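Local coordinates for acetyl-CoA hydrolase/transferase family protein (PDB 2NVV) that probably hydrolyses acetyl-CoA or transfers CoA between an acyl-CoA and acetate, as a zinc-binding member of the acetyl-CoA hydrolase/transferase family, at residues 82-90 and 371-379. Residues are numbered along the deposited sequence; the frame is centred on the assembly and turned at random.
Sequences PYQSNKDLR and RMMNGIGGS
Q84 and R90 converge on the backbone carbonyl of M373, joining the N-terminal and C-terminal domains of a CoA-transferase-like fold. The first partner comes from the loop after strand 77-81 of the parallel sheet, the second from helix 87-94; M373 follows edge strand 371-372. Q84 NE2 donates to M373 O over 3.2 Å and R90 NH2 over 3.1 Å, from opposite faces of the carbonyl plane. The arginine bond is almost straight (177°) and lies in the guanidinium plane, whereas the glutamine bond is more bent, at 145°. Q84 can turn back to this carbonyl because its chain folds at chi2 (72°); its OE1 meanwhile accepts from N86 N, which holds the amide's rotation. N86 itself caps the helix through OD1 to L89 N, and so ties the glutamine to the start of the helix that carries R90.

The close packing lies round Y83. The N374 carbonyl lies over one ring face, offset toward the rim, G375 O meets the ring edge, and Y83 CD1 is 3.6 Å from G377 CA. Both glycines suit a surface this near the ring, and G377 also has a positive phi. N374 and G378 are predicted CoA-binding residues, and G377 lies near the predicted catalytic E284, so this wall probably borders the CoA site. Farther along, the contact is looser: S85, partly exposed to solvent, keeps its OG 3.9 Å from N374 ND2. Beside the tyrosine edge a water bridges the domains, donating to P82 O and accepting from G377 N, each at 2.9 Å.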
ATOM      1  N   PRO A  82      -1.415   7.194 -16.313  1.00  6.91           N
ATOM      2  CA  PRO A  82      -1.791   6.209 -15.305  1.00  6.39           C
ATOM      3  C   PRO A  82      -3.211   6.412 -14.765  1.00  6.39           C
ATOM      4  O   PRO A  82      -3.750   5.548 -14.065  1.00  6.39           O
ATOM      5  CB  PRO A  82      -0.732   6.430 -14.243  1.00  6.39           C
ATOM      6  CG  PRO A  82      -0.647   7.937 -14.217  1.00  6.39           C
ATOM      7  CD  PRO A  82      -0.789   8.368 -15.676  1.00  6.39           C
ATOM      8  N   TYR A  83      -3.812   7.550 -15.106  1.00  6.39           N
ATOM      9  CA  TYR A  83      -5.149   7.898 -14.655  1.00  6.39           C
ATOM     10  C   TYR A  83      -5.842   8.691 -15.757  1.00  6.39           C
ATOM     11  O   TYR A  83      -5.206   9.505 -16.431  1.00  6.59           O
ATOM     12  CB  TYR A  83      -5.050   8.765 -13.395  1.00  6.39           C
ATOM     13  CG  TYR A  83      -6.366   9.174 -12.764  1.00  6.39           C
ATOM     14  CD1 TYR A  83      -6.920   8.438 -11.714  1.00  6.61           C
ATOM     15  CD2 TYR A  83      -7.047  10.312 -13.192  1.00  6.39           C
ATOM     16  CE1 TYR A  83      -8.115   8.831 -11.103  1.00  6.39           C
ATOM     17  CE2 TYR A  83      -8.236  10.708 -12.596  1.00  6.39           C
ATOM     18  CZ  TYR A  83      -8.765   9.972 -11.553  1.00  6.39           C
ATOM     19  OH  TYR A  83      -9.935  10.377 -10.943  1.00  6.39           O
ATOM     20  N   GLN A  84      -7.137   8.444 -15.953  1.00  6.39           N
ATOM     21  CA  GLN A  84      -7.905   9.183 -16.946  1.00  6.39           C
ATOM     22  C   GLN A  84      -9.262   9.529 -16.365  1.00  7.07           C
ATOM     23  O   GLN A  84      -9.674   8.982 -15.341  1.00  6.39           O
ATOM     24  CB  GLN A  84      -8.071   8.394 -18.261  1.00  6.39           C
ATOM     25  CG  GLN A  84      -8.803   7.055 -18.184  1.00  6.39           C
ATOM     26  CD  GLN A  84     -10.297   7.193 -17.952  1.00  6.79           C
ATOM     27  OE1 GLN A  84     -10.972   8.020 -18.594  1.00  6.39           O
ATOM     28  NE2 GLN A  84     -10.830   6.371 -17.044  1.00  6.40           N
ATOM     29  N   SER A  85      -9.949  10.455 -17.020  1.00  7.77           N
ATOM     30  CA  SER A  85     -11.250  10.899 -16.569  1.00  8.81           C
ATOM     31  C   SER A  85     -12.075  11.533 -17.703  1.00  9.62           C
ATOM     32  O   SER A  85     -12.729  12.550 -17.514  1.00 11.54           O
ATOM     33  CB  SER A  85     -11.053  11.888 -15.423  1.00  7.51           C
ATOM     34  OG  SER A  85     -12.292  12.434 -15.034  1.00  9.85           O
ATOM     35  N   ASN A  86     -12.034  10.920 -18.881  1.00  8.81           N
ATOM     36  CA  ASN A  86     -12.770  11.400 -20.050  1.00  8.51           C
ATOM     37  C   ASN A  86     -13.727  10.316 -20.553  1.00  9.21           C
ATOM     38  O   ASN A  86     -13.332   9.164 -20.714  1.00  8.15           O
ATOM     39  CB  ASN A  86     -11.783  11.796 -21.153  1.00  8.27           C
ATOM     40  CG  ASN A  86     -12.459  12.032 -22.490  1.00  8.24           C
ATOM     41  OD1 ASN A  86     -12.598  11.109 -23.297  1.00  9.40           O
ATOM     42  ND2 ASN A  86     -12.893  13.266 -22.731  1.00  7.76           N
ATOM     43  N   LYS A  87     -14.978  10.696 -20.807  1.00 10.69           N
ATOM     44  CA  LYS A  87     -16.015   9.764 -21.258  1.00 11.47           C
ATOM     45  C   LYS A  87     -15.700   8.993 -22.530  1.00 10.22           C
ATOM     46  O   LYS A  87     -16.000   7.809 -22.636  1.00  9.10           O
ATOM     47  CB  LYS A  87     -17.342  10.510 -21.429  1.00 13.85           C
ATOM     48  CG  LYS A  87     -17.376  11.521 -22.573  1.00 16.38           C
ATOM     49  CD  LYS A  87     -18.391  12.634 -22.298  1.00 18.40           C
ATOM     50  CE  LYS A  87     -19.751  12.080 -21.906  1.00 19.68           C
ATOM     51  NZ  LYS A  87     -20.639  13.120 -21.313  1.00 19.41           N
ATOM     52  N   ASP A  88     -15.104   9.666 -23.503  1.00 10.09           N
ATOM     53  CA  ASP A  88     -14.747   9.025 -24.757  1.00  8.86           C
ATOM     54  C   ASP A  88     -13.659   7.986 -24.534  1.00  7.86           C
ATOM     55  O   ASP A  88     -13.770   6.853 -25.013  1.00  6.94           O
ATOM     56  CB  ASP A  88     -14.282  10.071 -25.777  1.00  9.32           C
ATOM     57  CG  ASP A  88     -15.404  11.000 -26.201  1.00 11.49           C
ATOM     58  OD1 ASP A  88     -16.420  10.487 -26.709  1.00 11.65           O
ATOM     59  OD2 ASP A  88     -15.276  12.231 -26.016  1.00 13.59           O
ATOM     60  N   LEU A  89     -12.611   8.366 -23.807  1.00  7.42           N
ATOM     61  CA  LEU A  89     -11.529   7.437 -23.522  1.00  6.39           C
ATOM     62  C   LEU A  89     -12.038   6.303 -22.635  1.00  6.39           C
ATOM     63  O   LEU A  89     -11.696   5.149 -22.848  1.00  6.39           O
ATOM     64  CB  LEU A  89     -10.365   8.155 -22.835  1.00  6.60           C
ATOM     65  CG  LEU A  89      -9.186   7.269 -22.415  1.00  6.39           C
ATOM     66  CD1 LEU A  89      -8.699   6.440 -23.603  1.00  6.39           C
ATOM     67  CD2 LEU A  89      -8.063   8.145 -21.864  1.00  6.39           C
ATOM     68  N   ARG A  90     -12.867   6.640 -21.649  1.00  7.42           N
ATOM     69  CA  ARG A  90     -13.430   5.653 -20.734  1.00  6.39           C
ATOM     70  C   ARG A  90     -14.230   4.584 -21.459  1.00  6.39           C
ATOM     71  O   ARG A  90     -14.135   3.405 -21.123  1.00  6.39           O
ATOM     72  CB  ARG A  90     -14.314   6.340 -19.706  1.00  6.39           C
ATOM     73  CG  ARG A  90     -14.968   5.400 -18.681  1.00  6.96           C
ATOM     74  CD  ARG A  90     -15.355   6.194 -17.439  1.00  7.41           C
ATOM     75  NE  ARG A  90     -15.982   7.452 -17.824  1.00  7.59           N
ATOM     76  CZ  ARG A  90     -15.722   8.631 -17.272  1.00  7.45           C
ATOM     77  NH1 ARG A  90     -16.356   9.709 -17.708  1.00  9.39           N
ATOM     78  NH2 ARG A  90     -14.836   8.746 -16.297  1.00  6.54           N
ATOM     79  N   ARG A 371     -16.703  -2.355 -15.011  1.00  9.89           N
ATOM     80  CA  ARG A 371     -16.570  -1.096 -15.725  1.00 11.89           C
ATOM     81  C   ARG A 371     -15.648  -0.081 -15.083  1.00 12.49           C
ATOM     82  O   ARG A 371     -15.952   0.450 -14.017  1.00 11.92           O
ATOM     83  CB  ARG A 371     -17.933  -0.456 -15.926  1.00 14.05           C
ATOM     84  CG  ARG A 371     -18.743  -1.053 -17.064  1.00 17.69           C
ATOM     85  CD  ARG A 371     -19.847  -0.067 -17.459  1.00 21.93           C
ATOM     86  NE  ARG A 371     -19.352   1.310 -17.329  1.00 22.66           N
ATOM     87  CZ  ARG A 371     -19.764   2.179 -16.407  1.00 22.90           C
ATOM     88  NH1 ARG A 371     -19.234   3.399 -16.364  1.00 23.84           N
ATOM     89  NH2 ARG A 371     -20.722   1.840 -15.545  1.00 23.54           N
HETATM   90  N   MSE A 372     -14.530   0.208 -15.747  1.00 13.78           N
HETATM   91  CA  MSE A 372     -13.588   1.182 -15.225  1.00 15.91           C
HETATM   92  C   MSE A 372     -14.255   2.531 -15.068  1.00 16.18           C
HETATM   93  O   MSE A 372     -15.129   2.922 -15.842  1.00 15.45           O
HETATM   94  CB  MSE A 372     -12.364   1.328 -16.139  1.00 16.37           C
HETATM   95  CG  MSE A 372     -11.414   2.478 -15.755  1.00 19.43           C
HETATM   96 SE   MSE A 372     -10.706   2.448 -13.917  1.00 24.88          SE
HETATM   97  CE  MSE A 372      -9.457   1.007 -14.059  1.00 22.43           C
HETATM   98  N   MSE A 373     -13.808   3.238 -14.048  1.00 17.96           N
HETATM   99  CA  MSE A 373     -14.309   4.548 -13.714  1.00 19.15           C
HETATM  100  C   MSE A 373     -13.305   5.608 -14.161  1.00 16.01           C
HETATM  101  O   MSE A 373     -13.431   6.187 -15.234  1.00 15.61           O
HETATM  102  CB  MSE A 373     -14.510   4.589 -12.208  1.00 26.14           C
HETATM  103  CG  MSE A 373     -15.911   4.847 -11.849  1.00 36.41           C
HETATM  104 SE   MSE A 373     -16.113   6.605 -12.519  1.00 52.70          SE
HETATM  105  CE  MSE A 373     -16.742   7.485 -10.873  1.00 48.39           C
ATOM    106  N   ASN A 374     -12.305   5.844 -13.316  1.00 13.14           N
ATOM    107  CA  ASN A 374     -11.237   6.801 -13.586  1.00 10.58           C
ATOM    108  C   ASN A 374      -9.890   6.097 -13.412  1.00  9.58           C
ATOM    109  O   ASN A 374      -9.135   5.914 -14.363  1.00  8.24           O
ATOM    110  CB  ASN A 374     -11.323   7.981 -12.616  1.00  8.82           C
ATOM    111  CG  ASN A 374     -12.466   8.923 -12.933  1.00  6.39           C
ATOM    112  OD1 ASN A 374     -12.777   9.816 -12.151  1.00  6.39           O
ATOM    113  ND2 ASN A 374     -13.088   8.739 -14.087  1.00  6.71           N
ATOM    114  N   GLY A 375      -9.605   5.696 -12.181  1.00  8.53           N
ATOM    115  CA  GLY A 375      -8.362   5.017 -11.881  1.00  7.17           C
ATOM    116  C   GLY A 375      -8.142   5.092 -10.389  1.00  6.39           C
ATOM    117  O   GLY A 375      -8.751   5.934  -9.718  1.00  6.39           O
ATOM    118  N   ILE A 376      -7.276   4.225  -9.861  1.00  6.60           N
ATOM    119  CA  ILE A 376      -7.013   4.215  -8.427  1.00  7.40           C
ATOM    120  C   ILE A 376      -6.466   5.571  -7.996  1.00  6.47           C
ATOM    121  O   ILE A 376      -6.636   5.986  -6.849  1.00  6.44           O
ATOM    122  CB  ILE A 376      -6.018   3.095  -8.030  1.00  6.39           C
ATOM    123  CG1 ILE A 376      -5.972   2.983  -6.502  1.00  7.02           C
ATOM    124  CG2 ILE A 376      -4.629   3.400  -8.584  1.00  6.39           C
ATOM    125  CD1 ILE A 376      -5.207   1.797  -5.983  1.00  6.39           C
ATOM    126  N   GLY A 377      -5.831   6.269  -8.935  1.00  6.39           N
ATOM    127  CA  GLY A 377      -5.281   7.582  -8.644  1.00  6.39           C
ATOM    128  C   GLY A 377      -4.244   7.569  -7.541  1.00  6.39           C
ATOM    129  O   GLY A 377      -3.380   6.695  -7.497  1.00  6.39           O
ATOM    130  N   GLY A 378      -4.315   8.556  -6.655  1.00  6.39           N
ATOM    131  CA  GLY A 378      -3.384   8.630  -5.548  1.00  6.39           C
ATOM    132  C   GLY A 378      -4.025   8.187  -4.247  1.00  6.39           C
ATOM    133  O   GLY A 378      -3.449   8.359  -3.186  1.00  6.91           O
ATOM    134  N   SER A 379      -5.222   7.611  -4.316  1.00  6.39           N
ATOM    135  CA  SER A 379      -5.909   7.158  -3.110  1.00  6.39           C
ATOM    136  C   SER A 379      -5.106   6.094  -2.382  1.00  6.39           C
ATOM    137  O   SER A 379      -5.169   6.002  -1.164  1.00  6.39           O
ATOM    138  CB  SER A 379      -7.302   6.621  -3.443  1.00  6.39           C
ATOM    139  OG  SER A 379      -7.230   5.519  -4.312  1.00  6.43           O
TER
HETATM  140  O   HOH W   1      -4.157   5.982 -11.231  1.00 16.99           O